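Local structure of protein archease (1J5U) at residues A21-E26 against L44-I49; E37-I42 against D71-W76; H117-E122 against L128-V133. The protein binds calcium and probably activates the tRNA-splicing ligase RtcB by promoting its guanylylation. All blocks are in the same frame, centred on the assembly; numbering follows the deposited sequence.

Interaction 1. Residues A21-E26 against L44-I49; sequences ADIAYE and LEEEGI. With CA (calcium ion), chain B.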
# COMPACT_ATOMS: atom_id res chain seq x y z
N ALA A 21 -8.37 -8.10 8.86
CA ALA A 21 -7.00 -8.60 8.71
C ALA A 21 -7.05 -9.79 7.77
O ALA A 21 -7.18 -10.95 8.20
CB ALA A 21 -6.41 -9.00 10.07
N ASP A 22 -6.97 -9.53 6.47
CA ASP A 22 -7.03 -10.61 5.48
C ASP A 22 -5.72 -11.11 4.93
O ASP A 22 -5.52 -12.33 4.82
CB ASP A 22 -7.95 -10.23 4.32
CG ASP A 22 -9.40 -10.17 4.74
OD1 ASP A 22 -9.93 -11.19 5.24
OD2 ASP A 22 -10.01 -9.10 4.58
N ILE A 23 -4.83 -10.21 4.52
CA ILE A 23 -3.55 -10.64 4.00
C ILE A 23 -2.47 -9.82 4.67
O ILE A 23 -2.68 -8.64 4.99
CB ILE A 23 -3.44 -10.50 2.45
CG1 ILE A 23 -3.46 -9.04 2.03
CG2 ILE A 23 -4.59 -11.25 1.77
CD1 ILE A 23 -3.25 -8.87 0.50
N ALA A 24 -1.32 -10.46 4.89
CA ALA A 24 -0.22 -9.81 5.58
C ALA A 24 1.13 -10.00 4.92
O ALA A 24 1.41 -11.05 4.36
CB ALA A 24 -0.15 -10.34 7.01
N TYR A 25 1.96 -8.97 5.01
CA TYR A 25 3.31 -9.03 4.49
C TYR A 25 4.23 -8.37 5.49
O TYR A 25 3.81 -7.51 6.27
CB TYR A 25 3.49 -8.27 3.17
CG TYR A 25 2.62 -8.70 2.04
CD1 TYR A 25 1.26 -8.42 2.04
CD2 TYR A 25 3.16 -9.39 0.93
CE1 TYR A 25 0.46 -8.80 1.00
CE2 TYR A 25 2.34 -9.77 -0.13
CZ TYR A 25 0.99 -9.47 -0.08
OH TYR A 25 0.13 -9.88 -1.08
N GLU A 26 5.49 -8.76 5.44
CA GLU A 26 6.50 -8.12 6.24
C GLU A 26 7.27 -7.34 5.18
O GLU A 26 7.74 -7.94 4.21
CB GLU A 26 7.43 -9.12 6.90
CG GLU A 26 8.48 -8.47 7.81
CD GLU A 26 7.87 -7.87 9.08
OE1 GLU A 26 6.79 -8.36 9.51
OE2 GLU A 26 8.47 -6.93 9.65
N LEU A 44 0.43 -3.52 -6.58
CA LEU A 44 0.51 -3.88 -8.00
C LEU A 44 0.52 -5.40 -8.22
O LEU A 44 -0.16 -5.93 -9.11
CB LEU A 44 1.80 -3.31 -8.61
CG LEU A 44 1.91 -1.79 -8.59
CD1 LEU A 44 3.25 -1.35 -9.16
CD2 LEU A 44 0.77 -1.22 -9.40
N GLU A 45 1.30 -6.09 -7.40
CA GLU A 45 1.42 -7.54 -7.50
C GLU A 45 0.15 -8.26 -7.06
O GLU A 45 -0.36 -9.13 -7.78
CB GLU A 45 2.60 -8.00 -6.64
CG GLU A 45 2.60 -9.47 -6.27
CD GLU A 45 3.60 -9.77 -5.16
OE1 GLU A 45 4.79 -9.44 -5.34
OE2 GLU A 45 3.19 -10.31 -4.10
N GLU A 46 -0.37 -7.89 -5.89
CA GLU A 46 -1.56 -8.52 -5.35
C GLU A 46 -2.78 -8.31 -6.24
O GLU A 46 -3.60 -9.22 -6.44
CB GLU A 46 -1.81 -7.97 -3.93
CG GLU A 46 -2.98 -8.55 -3.18
CD GLU A 46 -2.91 -10.05 -3.07
OE1 GLU A 46 -1.81 -10.60 -2.83
OE2 GLU A 46 -3.96 -10.69 -3.20
N GLU A 47 -2.91 -7.11 -6.80
CA GLU A 47 -4.03 -6.80 -7.68
C GLU A 47 -3.80 -7.17 -9.14
O GLU A 47 -4.71 -7.07 -9.96
CB GLU A 47 -4.39 -5.33 -7.57
CG GLU A 47 -4.86 -4.91 -6.18
CD GLU A 47 -5.73 -3.68 -6.24
OE1 GLU A 47 -5.57 -2.90 -7.20
OE2 GLU A 47 -6.57 -3.48 -5.34
N GLY A 48 -2.60 -7.62 -9.47
CA GLY A 48 -2.26 -8.00 -10.83
C GLY A 48 -2.47 -6.86 -11.81
O GLY A 48 -2.93 -7.04 -12.94
N ILE A 49 -2.12 -5.65 -11.36
CA ILE A 49 -2.29 -4.46 -12.17
C ILE A 49 -1.36 -4.39 -13.36
O ILE A 49 -0.17 -4.66 -13.26
CB ILE A 49 -2.11 -3.19 -11.28
CG1 ILE A 49 -3.26 -3.11 -10.28
CG2 ILE A 49 -2.05 -1.91 -12.13
CD1 ILE A 49 -3.08 -2.10 -9.16
CA CA B . -12.33 -8.28 4.73
O HOH W 1 -12.50 -11.00 5.16
O HOH W 2 -14.36 -9.47 3.08
O HOH W 3 -14.68 -8.04 6.22
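Ile23 and Tyr25, on an outer strand of a three-stranded antiparallel sheet, meet Glu46 at the C-terminal end of helix 32-47. The apolar part is one approach: Ile23 and Glu46 reach for each other head-on, Ile23 CD1 stopping 3.7 Å from Glu46 CG. That methyl also lies in the plane of the Tyr25 ring, at its edge.

The polar part centres on the Glu46 carboxylate. Its OE1 is 2.7 Å from Tyr25 OH, near the ring plane, yet the angle is too poor for a hydrogen bond, and the carboxylate is turned 65° from the ring. A bend at chi2 (56°) brings it there, while OE2 makes a weak hydrogen bond to Thr109 OG1.

Gly48, with positive phi, ends the helix in a Schellman motif, Ile49 N bonding to Leu44 O at 3.0 Å and Gly48 N to Glu45 O at 3.2 Å. The strand has a classic beta bulge, Asp22 and Ile23 lying opposite the single residue Phe134, beside the calcium site that His19, Asp135 and Thr136 complete. Asp22 divides its carboxylate: OD2 binds the calcium ion at 2.5 Å, and OD1 accepts a 2.6 Å hydrogen bond from a calcium-bound water.

Interaction 2. Residues E37-I42 against D71-W76; sequences EEARNI and DTVNDW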
# COMPACT_ATOMS: atom_id res chain seq x y z
N GLU A 37 7.77 2.08 -1.17
CA GLU A 37 8.01 1.45 -2.47
C GLU A 37 7.52 -0.01 -2.35
O GLU A 37 6.93 -0.55 -3.28
CB GLU A 37 9.52 1.45 -2.81
CG GLU A 37 10.08 2.83 -3.26
CD GLU A 37 11.62 2.90 -3.19
OE1 GLU A 37 12.28 1.91 -3.53
OE2 GLU A 37 12.18 3.95 -2.80
N GLU A 38 7.79 -0.64 -1.20
CA GLU A 38 7.34 -2.02 -1.00
C GLU A 38 5.79 -2.10 -0.88
O GLU A 38 5.18 -3.07 -1.34
CB GLU A 38 8.03 -2.62 0.22
CG GLU A 38 9.49 -3.04 -0.08
CD GLU A 38 9.59 -3.98 -1.28
OE1 GLU A 38 8.62 -4.74 -1.50
OE2 GLU A 38 10.61 -3.96 -2.01
N ALA A 39 5.16 -1.10 -0.28
CA ALA A 39 3.69 -1.09 -0.18
C ALA A 39 3.17 -1.00 -1.62
O ALA A 39 2.20 -1.68 -2.00
CB ALA A 39 3.19 0.12 0.64
N ARG A 40 3.81 -0.16 -2.42
CA ARG A 40 3.44 -0.02 -3.82
C ARG A 40 3.57 -1.39 -4.53
O ARG A 40 2.67 -1.83 -5.23
CB ARG A 40 4.35 0.99 -4.53
CG ARG A 40 4.18 0.98 -6.07
CD ARG A 40 5.43 1.57 -6.77
NE ARG A 40 6.59 0.72 -6.51
CZ ARG A 40 7.86 1.11 -6.60
NH1 ARG A 40 8.14 2.36 -6.96
NH2 ARG A 40 8.83 0.27 -6.26
N ASN A 41 4.73 -2.03 -4.38
CA ASN A 41 4.96 -3.33 -5.01
C ASN A 41 3.85 -4.33 -4.65
O ASN A 41 3.37 -5.05 -5.52
CB ASN A 41 6.33 -3.90 -4.60
CG ASN A 41 7.48 -3.10 -5.18
OD1 ASN A 41 7.29 -2.32 -6.11
ND2 ASN A 41 8.69 -3.30 -4.64
N ILE A 42 3.45 -4.36 -3.39
CA ILE A 42 2.40 -5.27 -2.93
C ILE A 42 1.07 -5.01 -3.65
O ILE A 42 0.44 -5.95 -4.15
CB ILE A 42 2.19 -5.15 -1.38
CG1 ILE A 42 3.41 -5.71 -0.63
CG2 ILE A 42 0.90 -5.89 -0.97
CD1 ILE A 42 3.34 -5.54 0.89
N ASP A 71 -2.09 6.85 5.88
CA ASP A 71 -2.77 7.81 5.01
C ASP A 71 -2.31 7.73 3.57
O ASP A 71 -3.10 7.86 2.64
CB ASP A 71 -2.53 9.25 5.48
CG ASP A 71 -3.20 9.55 6.79
OD1 ASP A 71 -4.07 8.76 7.18
OD2 ASP A 71 -2.87 10.57 7.42
N THR A 72 -1.01 7.57 3.37
CA THR A 72 -0.47 7.52 2.02
C THR A 72 -0.89 6.28 1.24
O THR A 72 -1.36 6.36 0.10
CB THR A 72 1.08 7.57 2.06
OG1 THR A 72 1.49 8.80 2.68
CG2 THR A 72 1.68 7.50 0.66
N VAL A 73 -0.71 5.11 1.84
CA VAL A 73 -1.06 3.89 1.13
C VAL A 73 -2.58 3.84 0.89
O VAL A 73 -3.03 3.41 -0.16
CB VAL A 73 -0.56 2.65 1.93
CG1 VAL A 73 -1.06 1.37 1.30
CG2 VAL A 73 0.99 2.66 2.02
N ASN A 74 -3.39 4.29 1.85
CA ASN A 74 -4.82 4.24 1.61
C ASN A 74 -5.24 5.23 0.56
O ASN A 74 -6.23 5.01 -0.12
CB ASN A 74 -5.61 4.42 2.91
CG ASN A 74 -5.71 3.11 3.69
OD1 ASN A 74 -6.05 2.08 3.11
ND2 ASN A 74 -5.41 3.14 4.97
N ASP A 75 -4.49 6.31 0.40
CA ASP A 75 -4.85 7.25 -0.64
C ASP A 75 -4.52 6.59 -1.98
O ASP A 75 -5.25 6.77 -2.94
CB ASP A 75 -4.10 8.57 -0.52
CG ASP A 75 -4.62 9.59 -1.51
OD1 ASP A 75 -3.92 9.92 -2.48
OD2 ASP A 75 -5.77 10.00 -1.34
N TRP A 76 -3.45 5.80 -2.04
CA TRP A 76 -3.10 5.09 -3.26
C TRP A 76 -4.20 4.10 -3.65
O TRP A 76 -4.47 3.89 -4.82
CB TRP A 76 -1.80 4.29 -3.10
CG TRP A 76 -0.55 5.10 -2.95
CD1 TRP A 76 -0.43 6.47 -3.08
CD2 TRP A 76 0.74 4.61 -2.61
NE1 TRP A 76 0.87 6.84 -2.83
CE2 TRP A 76 1.61 5.72 -2.54
CE3 TRP A 76 1.26 3.32 -2.35
CZ2 TRP A 76 2.98 5.59 -2.23
CZ3 TRP A 76 2.63 3.19 -2.04
CH2 TRP A 76 3.46 4.33 -1.99
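Trp76 sets the CZ3 corner of its indole against the backbone of helix 32-47, where CZ3 stands 3.6 Å from Arg40 N. The nitrogen lies near the indole plane, so it meets the ring at its edge. Arg40 CB adds a second touch to the same corner, 3.7 Å from Trp76 CZ3. The indole is swung out by its first torsion, which sets CG anti to the carbonyl carbon (chi1 -68°), and one face rests over Thr72 O and Val73 CA of its own helix.

Ala39 supplies the apolar centre. Its CB is 3.6 Å from Val73 CG2 and 4.1 Å from Trp76 CZ3, so a single methyl group is shared by two side chains of the facing helix. The CA atoms of Ala39 and Val73 are the nearest across the pair, at 7.0 Å.

These segments form a helix pair running roughly in parallel, with a signed crossing angle of -29° and axes 10.7 Å apart at closest approach. The pair packs between two antiparallel sheets: Ile42 touches Tyr25 and Ile27 of the three-stranded one, whereas Trp76 reaches Pro86 and Ile89 of the other and meets the Tyr60 ring edge-to-face.

Beyond CB, the Arg40 chain turns away from Trp76, bending at chi3. Its guanidinium grips Asn41 side-on, with NE at 3.1 Å and NH2 at 3.0 Å from Asn41 OD1. Both donors come from the same face of the amide, while the oxygen stays close to the guanidinium plane (11° out of it). With a leucine here, Asn41 OD1 would lose both of these donors and its amide would probably be less restrained in rotation. The nitrogen of that amide, Asn41 ND2, makes a weak hydrogen bond to Glu38 OE1.

Interaction 3. Residues H117-E122 against L128-V133; sequences HLLKFE and LKTKVV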
# COMPACT_ATOMS: atom_id res chain seq x y z
N HIS A 117 -3.61 -2.83 11.77
CA HIS A 117 -3.21 -4.10 12.41
C HIS A 117 -1.73 -4.38 12.27
O HIS A 117 -1.23 -4.47 11.15
CB HIS A 117 -3.96 -5.29 11.79
CG HIS A 117 -5.44 -5.26 11.99
ND1 HIS A 117 -6.03 -5.24 13.24
CD2 HIS A 117 -6.46 -5.27 11.09
CE1 HIS A 117 -7.34 -5.23 13.10
NE2 HIS A 117 -7.63 -5.25 11.81
N LEU A 118 -1.05 -4.53 13.40
CA LEU A 118 0.38 -4.84 13.42
C LEU A 118 1.27 -3.81 12.72
O LEU A 118 2.44 -4.09 12.46
CB LEU A 118 0.61 -6.23 12.81
CG LEU A 118 -0.22 -7.36 13.47
CD1 LEU A 118 -0.01 -8.70 12.74
CD2 LEU A 118 0.15 -7.46 14.95
N LEU A 119 0.74 -2.64 12.39
CA LEU A 119 1.53 -1.60 11.72
C LEU A 119 2.40 -0.94 12.79
O LEU A 119 1.89 -0.23 13.65
CB LEU A 119 0.61 -0.56 11.08
CG LEU A 119 1.28 0.48 10.17
CD1 LEU A 119 2.17 -0.24 9.13
CD2 LEU A 119 0.19 1.32 9.48
N LYS A 120 3.71 -1.19 12.74
CA LYS A 120 4.66 -0.64 13.71
C LYS A 120 6.08 -0.72 13.13
O LYS A 120 6.61 -1.82 12.94
CB LYS A 120 4.62 -1.44 15.03
CG LYS A 120 5.59 -0.98 16.11
CD LYS A 120 5.67 -2.05 17.22
CE LYS A 120 6.41 -1.58 18.49
NZ LYS A 120 7.88 -1.31 18.28
N PHE A 121 6.69 0.43 12.85
CA PHE A 121 8.03 0.43 12.29
C PHE A 121 9.05 -0.02 13.34
O PHE A 121 9.01 0.43 14.49
CB PHE A 121 8.42 1.83 11.79
CG PHE A 121 7.51 2.37 10.70
CD1 PHE A 121 7.01 1.53 9.71
CD2 PHE A 121 7.22 3.72 10.63
CE1 PHE A 121 6.23 2.04 8.67
CE2 PHE A 121 6.44 4.23 9.59
CZ PHE A 121 5.95 3.39 8.62
N GLU A 122 9.94 -0.93 12.95
CA GLU A 122 10.97 -1.41 13.87
C GLU A 122 12.30 -1.26 13.17
O GLU A 122 12.42 -1.61 11.99
CB GLU A 122 10.78 -2.90 14.20
CG GLU A 122 9.44 -3.27 14.79
CD GLU A 122 9.39 -4.74 15.21
OE1 GLU A 122 10.03 -5.58 14.52
OE2 GLU A 122 8.70 -5.05 16.20
N LEU A 128 14.75 -0.99 8.41
CA LEU A 128 13.51 -0.48 8.94
C LEU A 128 12.48 -1.49 8.44
O LEU A 128 12.45 -1.80 7.25
CB LEU A 128 13.21 0.91 8.37
CG LEU A 128 12.05 1.62 9.05
CD1 LEU A 128 12.38 1.84 10.54
CD2 LEU A 128 11.79 2.98 8.35
N LYS A 129 11.65 -2.03 9.32
CA LYS A 129 10.67 -3.01 8.90
C LYS A 129 9.36 -2.95 9.67
O LYS A 129 9.27 -2.33 10.73
CB LYS A 129 11.25 -4.42 9.02
CG LYS A 129 11.58 -4.84 10.44
CD LYS A 129 12.22 -6.24 10.50
CE LYS A 129 12.61 -6.60 11.94
NZ LYS A 129 13.59 -7.73 12.02
N THR A 130 8.34 -3.59 9.11
CA THR A 130 7.03 -3.68 9.74
C THR A 130 6.16 -4.66 9.00
O THR A 130 6.41 -4.99 7.84
CB THR A 130 6.27 -2.34 9.77
OG1 THR A 130 5.04 -2.50 10.50
CG2 THR A 130 5.92 -1.87 8.35
N LYS A 131 5.14 -5.16 9.70
CA LYS A 131 4.17 -6.00 9.05
C LYS A 131 3.17 -4.99 8.48
O LYS A 131 3.07 -3.87 8.98
CB LYS A 131 3.47 -6.92 10.07
CG LYS A 131 3.86 -8.41 9.96
CD LYS A 131 3.20 -9.24 11.05
CE LYS A 131 3.44 -10.72 10.85
NZ LYS A 131 4.88 -10.99 10.58
N VAL A 132 2.46 -5.37 7.42
CA VAL A 132 1.41 -4.54 6.86
C VAL A 132 0.28 -5.53 6.63
O VAL A 132 0.47 -6.59 6.00
CB VAL A 132 1.79 -3.85 5.51
CG1 VAL A 132 2.69 -2.64 5.80
CG2 VAL A 132 2.48 -4.83 4.57
N VAL A 133 -0.89 -5.17 7.15
CA VAL A 133 -2.06 -6.04 7.04
C VAL A 133 -3.15 -5.32 6.28
O VAL A 133 -3.56 -4.20 6.63
CB VAL A 133 -2.56 -6.44 8.45
CG1 VAL A 133 -3.90 -7.20 8.35
CG2 VAL A 133 -1.49 -7.29 9.13
O HOH W 4 -0.98 -3.08 8.90
O HOH W 5 5.85 -4.60 12.80
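Thr130 presents OG1 to segment 117-122 and takes the place of a backbone acceptor: OG1 receives the Lys120 N-H at 2.9 Å, nearly straight at 164°. This follows from the first torsion, with OG1 anti to the backbone nitrogen (chi1 -176°), and the hydroxyl in turn donates to Lys131 O at 2.8 Å. The other branch, CG2, lies in the plane of the Phe121 ring at its edge, 3.8 Å from CD1 of that ring.

Leu118 runs alongside Lys131, with Leu118 CD1 3.7 Å from Lys131 CD. Leu119 starts away from the strand, but its CD1 returns to Lys131 O and reaches Val132 CG1. His117 packs CB against Val133 CB, while its NE2 bonds to Thr20 OG1. Glu122 and Lys129 cross at an angle, their OE1 and NZ 4.9 Å apart and not in contact.

The two segments belong to a beta hairpin of strands 113-124 and 127-135. Glu122 and Lys129 form an antiparallel hydrogen-bonded pair, Glu122 N to Lys129 O at 2.7 Å and Lys129 N to Glu122 O at 2.8 Å. Further along, regular bridging stops, and Leu118 has a positive phi (59°). A water bridges His117 O and Val133 N, 2.7 Å from each; another accepts from Lys131 N and can donate to Lys120 O. Direct pairing resumes where Val133 bonds to Thr115, which is consistent with the threonine hydroxyl and waters carrying the pairing across the irregular part.

Interactions 1 and 2 share helix 32-47 and their centres lie about 10 Å apart. Tyr25 joins them, its CG 3.4 Å from Ile42 CD1. Interaction 3 reaches the same sheet as interaction 1, since strands 23-29 and 127-135 are neighbours: Tyr25 O lies 2.8 Å from Val132 N, a probable hydrogen bond. Interactions 2 and 3 touch through Val132 CG2, 3.8 Å from Ile42 CD1, so Tyr25, Ile42 and Val132 meet where all three contacts converge. The calcium site borders this arrangement unevenly. Interaction 1 contains the ligand Asp22; in interaction 3 the His117 side chain is about 9 Å from the ion; in interaction 2 the Val73 side chain is about 11 Å from that of Asp135.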